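Local coordinates for SIRV1 hypothetical protein ORF119 (Sulfolobus islandicus rudivirus 1 variant xx, PDB 2X3G) that is probably a dimeric Rep-type protein that initiates replication of the viral genome, at residues R35-R38 with S39-Y42; S98-D101 with I102-Y106; N43-K46 with N47-V50. All blocks are in the same frame, centred on the assembly; numbering follows the deposited sequence.

Contact 1 of 3, residues R35-R38 with S39-Y42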
# COMPACT_ATOMS: atom_id res chain seq x y z
N ARG A 35 -0.44 18.71 2.95
CA ARG A 35 -1.23 19.84 2.49
C ARG A 35 -0.43 21.14 2.47
O ARG A 35 -0.39 21.84 1.45
CB ARG A 35 -2.47 20.03 3.36
CG ARG A 35 -3.21 21.32 3.07
CD ARG A 35 -4.52 21.40 3.81
NE ARG A 35 -4.37 21.47 5.27
CZ ARG A 35 -3.95 22.54 5.94
NH1 ARG A 35 -3.59 23.66 5.32
NH2 ARG A 35 -3.87 22.49 7.26
N LYS A 36 0.22 21.46 3.58
CA LYS A 36 1.01 22.68 3.66
C LYS A 36 2.21 22.66 2.72
O LYS A 36 2.58 23.69 2.16
CB LYS A 36 1.47 22.95 5.09
CG LYS A 36 0.39 23.55 5.97
CD LYS A 36 0.99 24.15 7.23
CE LYS A 36 0.11 25.27 7.76
NZ LYS A 36 0.31 25.50 9.21
N PHE A 37 2.81 21.48 2.55
CA PHE A 37 3.86 21.31 1.55
C PHE A 37 3.29 21.57 0.16
O PHE A 37 3.90 22.25 -0.65
CB PHE A 37 4.49 19.91 1.63
CG PHE A 37 5.62 19.72 0.67
CD1 PHE A 37 6.90 20.14 0.99
CD2 PHE A 37 5.41 19.12 -0.56
CE1 PHE A 37 7.94 19.97 0.09
CE2 PHE A 37 6.44 18.97 -1.44
CZ PHE A 37 7.69 19.39 -1.13
N ARG A 38 2.13 21.01 -0.14
CA ARG A 38 1.54 21.19 -1.47
C ARG A 38 1.24 22.65 -1.74
O ARG A 38 1.41 23.13 -2.87
CB ARG A 38 0.25 20.37 -1.62
CG ARG A 38 0.49 18.97 -2.15
CD ARG A 38 -0.82 18.26 -2.49
NE ARG A 38 -0.51 17.03 -3.25
CZ ARG A 38 -0.22 15.87 -2.70
NH1 ARG A 38 -0.21 15.72 -1.37
NH2 ARG A 38 0.08 14.83 -3.47
N SER A 39 0.79 23.34 -0.69
CA SER A 39 0.46 24.77 -0.77
C SER A 39 1.71 25.65 -1.01
O SER A 39 1.68 26.57 -1.82
CB SER A 39 -0.29 25.20 0.48
OG SER A 39 -1.59 24.60 0.52
N TYR A 40 2.80 25.33 -0.32
CA TYR A 40 4.10 25.92 -0.61
C TYR A 40 4.52 25.71 -2.08
O TYR A 40 4.92 26.64 -2.76
CB TYR A 40 5.15 25.39 0.39
CG TYR A 40 6.53 25.24 -0.16
CD1 TYR A 40 7.08 23.97 -0.36
CD2 TYR A 40 7.30 26.35 -0.49
CE1 TYR A 40 8.35 23.81 -0.87
CE2 TYR A 40 8.58 26.20 -1.03
CZ TYR A 40 9.09 24.91 -1.22
OH TYR A 40 10.36 24.71 -1.73
N ILE A 41 4.41 24.49 -2.58
CA ILE A 41 4.78 24.21 -3.97
C ILE A 41 3.84 24.93 -4.96
O ILE A 41 4.27 25.50 -5.98
CB ILE A 41 4.80 22.69 -4.25
CG1 ILE A 41 5.92 22.00 -3.43
CG2 ILE A 41 4.93 22.39 -5.75
CD1 ILE A 41 7.33 22.36 -3.84
N TYR A 42 2.55 24.93 -4.64
CA TYR A 42 1.58 25.72 -5.40
C TYR A 42 1.94 27.21 -5.48
O TYR A 42 1.85 27.80 -6.55
CB TYR A 42 0.18 25.57 -4.83
CG TYR A 42 -0.84 26.29 -5.67
CD1 TYR A 42 -1.37 25.71 -6.82
CD2 TYR A 42 -1.28 27.55 -5.33
CE1 TYR A 42 -2.32 26.38 -7.59
CE2 TYR A 42 -2.21 28.23 -6.08
CZ TYR A 42 -2.72 27.64 -7.21
OH TYR A 42 -3.65 28.33 -7.95
O HOH W 1 -3.12 24.61 2.61
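Tyr42 N bonds to Arg38 O at 2.8 Å, the shortest of four backbone bonds that run along this stretch of helix 30-44. One of the others joins Ser39 N to Arg35 O at 2.9 Å, and the hydroxyl of the same serine is close by, with Ser39 OG 3.2 Å from Arg35 O. A water sits 2.6 Å from Ser39 OG and accepts from Arg35 NH1 at 2.9 Å, in the plane and at the edge of the guanidinium. With OG beside its own backbone N (chi1 -68°), Ser39 folds its hydroxyl back along the helix, where it lies near both the carbonyl and the water.

The other flank of the helix is apolar. The first torsion of Phe37 (chi1 -177°) puts its ring beside the carbonyl carbon, where Ile41, one turn on, can lay CG1 over one face of it, 3.7 Å from Phe37 CE2, a CH-pi contact. Tyr40 crosses the ring at a slant as the partner in an offset edge-to-face pair: its edge is turned toward the Phe37 face, the planes stand 65° apart, and Phe37 CE1 is 4.0 Å from Tyr40 CE1. Val69 of the sheet lies against both Phe37 and Ile41, and Tyr40 also stacks on His83.

Arg38 sends an extended chain away from this cluster. Its NE bonds to Ser119 OG of the second subunit, and its NH2 to Val50 O and Ser52 OG of the same chain. The chemistry thus splits by side: a wetted polar strip at Ser39, an aromatic and aliphatic patch holding the helix to the sheet, and a guanidinium that ties this helix to strand 49-55 and to the partner chain.

Contact 2 of 3, residues S98-D101 with I102-Y106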
# COMPACT_ATOMS: atom_id res chain seq x y z
N SER A 98 14.33 10.35 -18.56
CA SER A 98 14.37 9.06 -19.21
C SER A 98 13.19 8.27 -18.68
O SER A 98 12.80 8.45 -17.52
CB SER A 98 15.71 8.34 -18.98
OG SER A 98 15.64 7.30 -18.03
N ILE A 99 12.59 7.45 -19.55
CA ILE A 99 11.42 6.65 -19.19
C ILE A 99 11.80 5.65 -18.12
O ILE A 99 11.08 5.47 -17.14
CB ILE A 99 10.80 5.92 -20.40
CG1 ILE A 99 10.22 6.92 -21.39
CG2 ILE A 99 9.71 4.93 -19.94
CD1 ILE A 99 9.85 6.36 -22.74
N SER A 100 12.95 5.01 -18.31
CA SER A 100 13.44 4.02 -17.36
C SER A 100 13.61 4.60 -15.97
O SER A 100 13.25 3.96 -14.99
CB SER A 100 14.76 3.42 -17.83
OG SER A 100 15.30 2.59 -16.82
N ASP A 101 14.15 5.81 -15.88
CA ASP A 101 14.42 6.41 -14.59
C ASP A 101 13.15 6.76 -13.86
O ASP A 101 13.03 6.46 -12.68
CB ASP A 101 15.29 7.65 -14.72
CG ASP A 101 16.74 7.33 -14.99
OD1 ASP A 101 17.17 6.17 -14.76
OD2 ASP A 101 17.44 8.22 -15.46
N ILE A 102 12.20 7.40 -14.53
CA ILE A 102 10.95 7.80 -13.86
C ILE A 102 10.12 6.58 -13.47
O ILE A 102 9.57 6.54 -12.37
CB ILE A 102 10.12 8.88 -14.66
CG1 ILE A 102 9.04 9.49 -13.75
CG2 ILE A 102 9.54 8.34 -15.95
CD1 ILE A 102 9.62 10.25 -12.56
N LYS A 103 10.07 5.57 -14.34
CA LYS A 103 9.39 4.33 -14.01
C LYS A 103 10.01 3.60 -12.84
O LYS A 103 9.31 3.03 -12.04
CB LYS A 103 9.31 3.42 -15.22
CG LYS A 103 8.36 3.92 -16.27
CD LYS A 103 8.18 2.89 -17.36
CE LYS A 103 7.07 3.31 -18.31
NZ LYS A 103 6.89 2.32 -19.37
N ASN A 104 11.34 3.59 -12.75
CA ASN A 104 11.99 2.95 -11.60
C ASN A 104 11.71 3.71 -10.30
O ASN A 104 11.55 3.10 -9.22
CB ASN A 104 13.50 2.82 -11.85
CG ASN A 104 13.86 1.67 -12.77
OD1 ASN A 104 13.18 0.63 -12.80
ND2 ASN A 104 14.95 1.82 -13.50
N VAL A 105 11.62 5.02 -10.40
CA VAL A 105 11.28 5.86 -9.24
C VAL A 105 9.83 5.57 -8.83
O VAL A 105 9.57 5.30 -7.67
CB VAL A 105 11.49 7.38 -9.50
CG1 VAL A 105 10.80 8.20 -8.47
CG2 VAL A 105 12.98 7.74 -9.54
N TYR A 106 8.91 5.62 -9.77
CA TYR A 106 7.51 5.28 -9.49
C TYR A 106 7.35 3.91 -8.83
O TYR A 106 6.61 3.75 -7.85
CB TYR A 106 6.71 5.31 -10.79
CG TYR A 106 5.25 5.02 -10.58
CD1 TYR A 106 4.36 6.04 -10.22
CD2 TYR A 106 4.74 3.74 -10.74
CE1 TYR A 106 3.03 5.79 -10.02
CE2 TYR A 106 3.38 3.48 -10.54
CZ TYR A 106 2.54 4.53 -10.19
OH TYR A 106 1.21 4.32 -9.98
O HOH W 2 16.73 4.12 -13.23
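Ile99 and Lys103 lie side by side and point the same way, one helical turn apart. The lysine chain runs extended along the isoleucine, so that its methylenes rather than its amine do most of the touching: Lys103 CE is 3.5 Å from Ile99 CG2, and Lys103 CG packs at 3.2 Å against Ile99 O.

Round the helix, Asp101 and Asn104 meet through a water instead of directly. It donates to Asp101 OD1 at 2.6 Å and accepts from Asn104 ND2 at 2.9 Å. Asn104 keeps CG beside its backbone N (chi1 -78°), which brings the amide back over Ser100 O.

Ile102 turns into the protein, where it packs on Val6 and Leu7 of helix 2-10 and on Leu68 of the sheet. Val105, one turn beyond Asp101, reaches Leu68 too.

Ser98 starts the series, its OG accepting from Asp101 N at 3.0 Å, while Ser98 O takes the amide of Ile102. The motif here is a serine N-cap followed by the first turns of an amphipathic helix, apolar towards sheet and neighbouring helix and largely polar outside, with Ile99 the exception, partly covered by the Lys103 chain.

Contact 3 of 3, residues N43-K46 with N47-V50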
# COMPACT_ATOMS: atom_id res chain seq x y z
N ASN A 43 2.34 27.80 -4.36
CA ASN A 43 2.77 29.20 -4.35
C ASN A 43 4.09 29.40 -5.12
O ASN A 43 4.30 30.44 -5.73
CB ASN A 43 2.85 29.74 -2.91
CG ASN A 43 1.47 29.94 -2.29
OD1 ASN A 43 0.45 29.88 -2.96
ND2 ASN A 43 1.45 30.24 -0.98
N HIS A 44 4.94 28.38 -5.11
CA HIS A 44 6.22 28.37 -5.84
C HIS A 44 5.96 28.38 -7.37
O HIS A 44 6.62 29.11 -8.13
CB HIS A 44 7.03 27.14 -5.39
CG HIS A 44 8.10 26.71 -6.34
ND1 HIS A 44 9.35 27.30 -6.38
CD2 HIS A 44 8.13 25.72 -7.27
CE1 HIS A 44 10.08 26.71 -7.31
NE2 HIS A 44 9.37 25.74 -7.86
N ASP A 45 4.96 27.60 -7.80
CA ASP A 45 4.62 27.43 -9.20
C ASP A 45 3.17 26.98 -9.29
O ASP A 45 2.86 25.85 -8.93
CB ASP A 45 5.55 26.35 -9.78
CG ASP A 45 5.22 25.95 -11.21
OD1 ASP A 45 4.31 26.52 -11.87
OD2 ASP A 45 5.91 25.03 -11.68
N LYS A 46 2.29 27.84 -9.77
CA LYS A 46 0.85 27.50 -9.76
C LYS A 46 0.48 26.37 -10.74
O LYS A 46 -0.61 25.80 -10.64
CB LYS A 46 -0.00 28.73 -10.05
CG LYS A 46 0.19 29.85 -9.02
CD LYS A 46 -1.07 30.62 -8.77
CE LYS A 46 -0.85 31.72 -7.75
NZ LYS A 46 -2.13 32.06 -7.06
N ASN A 47 1.37 26.07 -11.68
CA ASN A 47 1.19 24.93 -12.61
C ASN A 47 1.75 23.59 -12.13
O ASN A 47 1.63 22.57 -12.83
CB ASN A 47 1.87 25.23 -13.96
CG ASN A 47 1.28 26.43 -14.65
OD1 ASN A 47 0.06 26.63 -14.65
ND2 ASN A 47 2.15 27.23 -15.27
N SER A 48 2.38 23.59 -10.96
CA SER A 48 3.08 22.42 -10.45
C SER A 48 2.12 21.30 -10.11
O SER A 48 0.92 21.55 -9.91
CB SER A 48 3.89 22.79 -9.20
OG SER A 48 3.07 23.41 -8.23
N HIS A 49 2.67 20.09 -10.07
CA HIS A 49 1.96 18.90 -9.59
C HIS A 49 2.79 18.16 -8.56
O HIS A 49 4.02 18.19 -8.60
CB HIS A 49 1.64 17.97 -10.75
CG HIS A 49 0.66 18.56 -11.71
ND1 HIS A 49 -0.67 18.75 -11.38
CD2 HIS A 49 0.81 19.03 -12.97
CE1 HIS A 49 -1.29 19.30 -12.41
NE2 HIS A 49 -0.42 19.47 -13.39
N VAL A 50 2.12 17.51 -7.63
CA VAL A 50 2.82 16.84 -6.53
C VAL A 50 2.17 15.49 -6.34
O VAL A 50 0.95 15.39 -6.22
CB VAL A 50 2.76 17.62 -5.23
CG1 VAL A 50 3.47 16.86 -4.10
CG2 VAL A 50 3.40 19.01 -5.40
O HOH W 3 5.01 26.68 -14.53
O HOH W 4 -1.16 23.06 -10.58
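Helix 30-44 ends at His44, Asp45 leaves helical geometry, and a type I beta turn from Asp45 to Ser48 swings the chain into strand 49-55. The turn closes with Asp45 CA and Ser48 CA 5.4 Å apart and with Ser48 N bonded to Asp45 O at 3.1 Å. This amide comes in 57° out of the carbonyl plane, well off either lone pair.

Asp45 O has a second donor in the same residue. Ser48 OG bonds to it at a short 2.5 Å, nearly in line with the C=O bond. Holding OG between its backbone N and carbonyl carbon (chi1 54°) is what turns the hydroxyl back to that oxygen, so Ser48 grips one carbonyl through both main chain and side chain. Ile41 O, in the last turn of the helix, is at most a weak secondary partner of the same OG.

The Asp45 carboxylate adds an Asx turn inside the beta turn: OD1 accepts from Asn47 N at 3.0 Å, the amide lying above the carboxylate plane. OD2 is held from outside by Thr71 OG1 and Asn72 N, at the end of the neighbouring strand 64-71. With both oxygens engaged, the carboxylate is fixed in rotation, and its several donors would probably stabilise its negative charge. It thus links the turn to the end of strand 64-71.

Asn47 CB packs 3.5 Å from Asp45 OD1, and its side chain crosses that of Asp45 at about a right angle, carboxylate and amide planes 82° apart. A water joins the two groups, donating to Asp45 OD1 at 2.8 Å and accepting from Asn47 ND2 at 3.0 Å.

How the contacts relate
Contacts 1 and 3 are neighbours on helix 30-44, their centres about 8 Å apart, and they touch directly: Ile41 CG2 packs on Val50 CG2 as the helix hands over to strand 49-55. Contact 1 is partly buried, and rings and aliphatic carbons do much of its work; contact 3, at the surface, relies on polar bonds within a turn. Both reach the second subunit through its Ser119. Contact 2 lies on the opposite side of the chain's centre from contact 1, about 24 Å between centres, at the start of helix 99-109. It too is a surface contact, yet it caps a helix's beginning where contact 3 follows a helix's end.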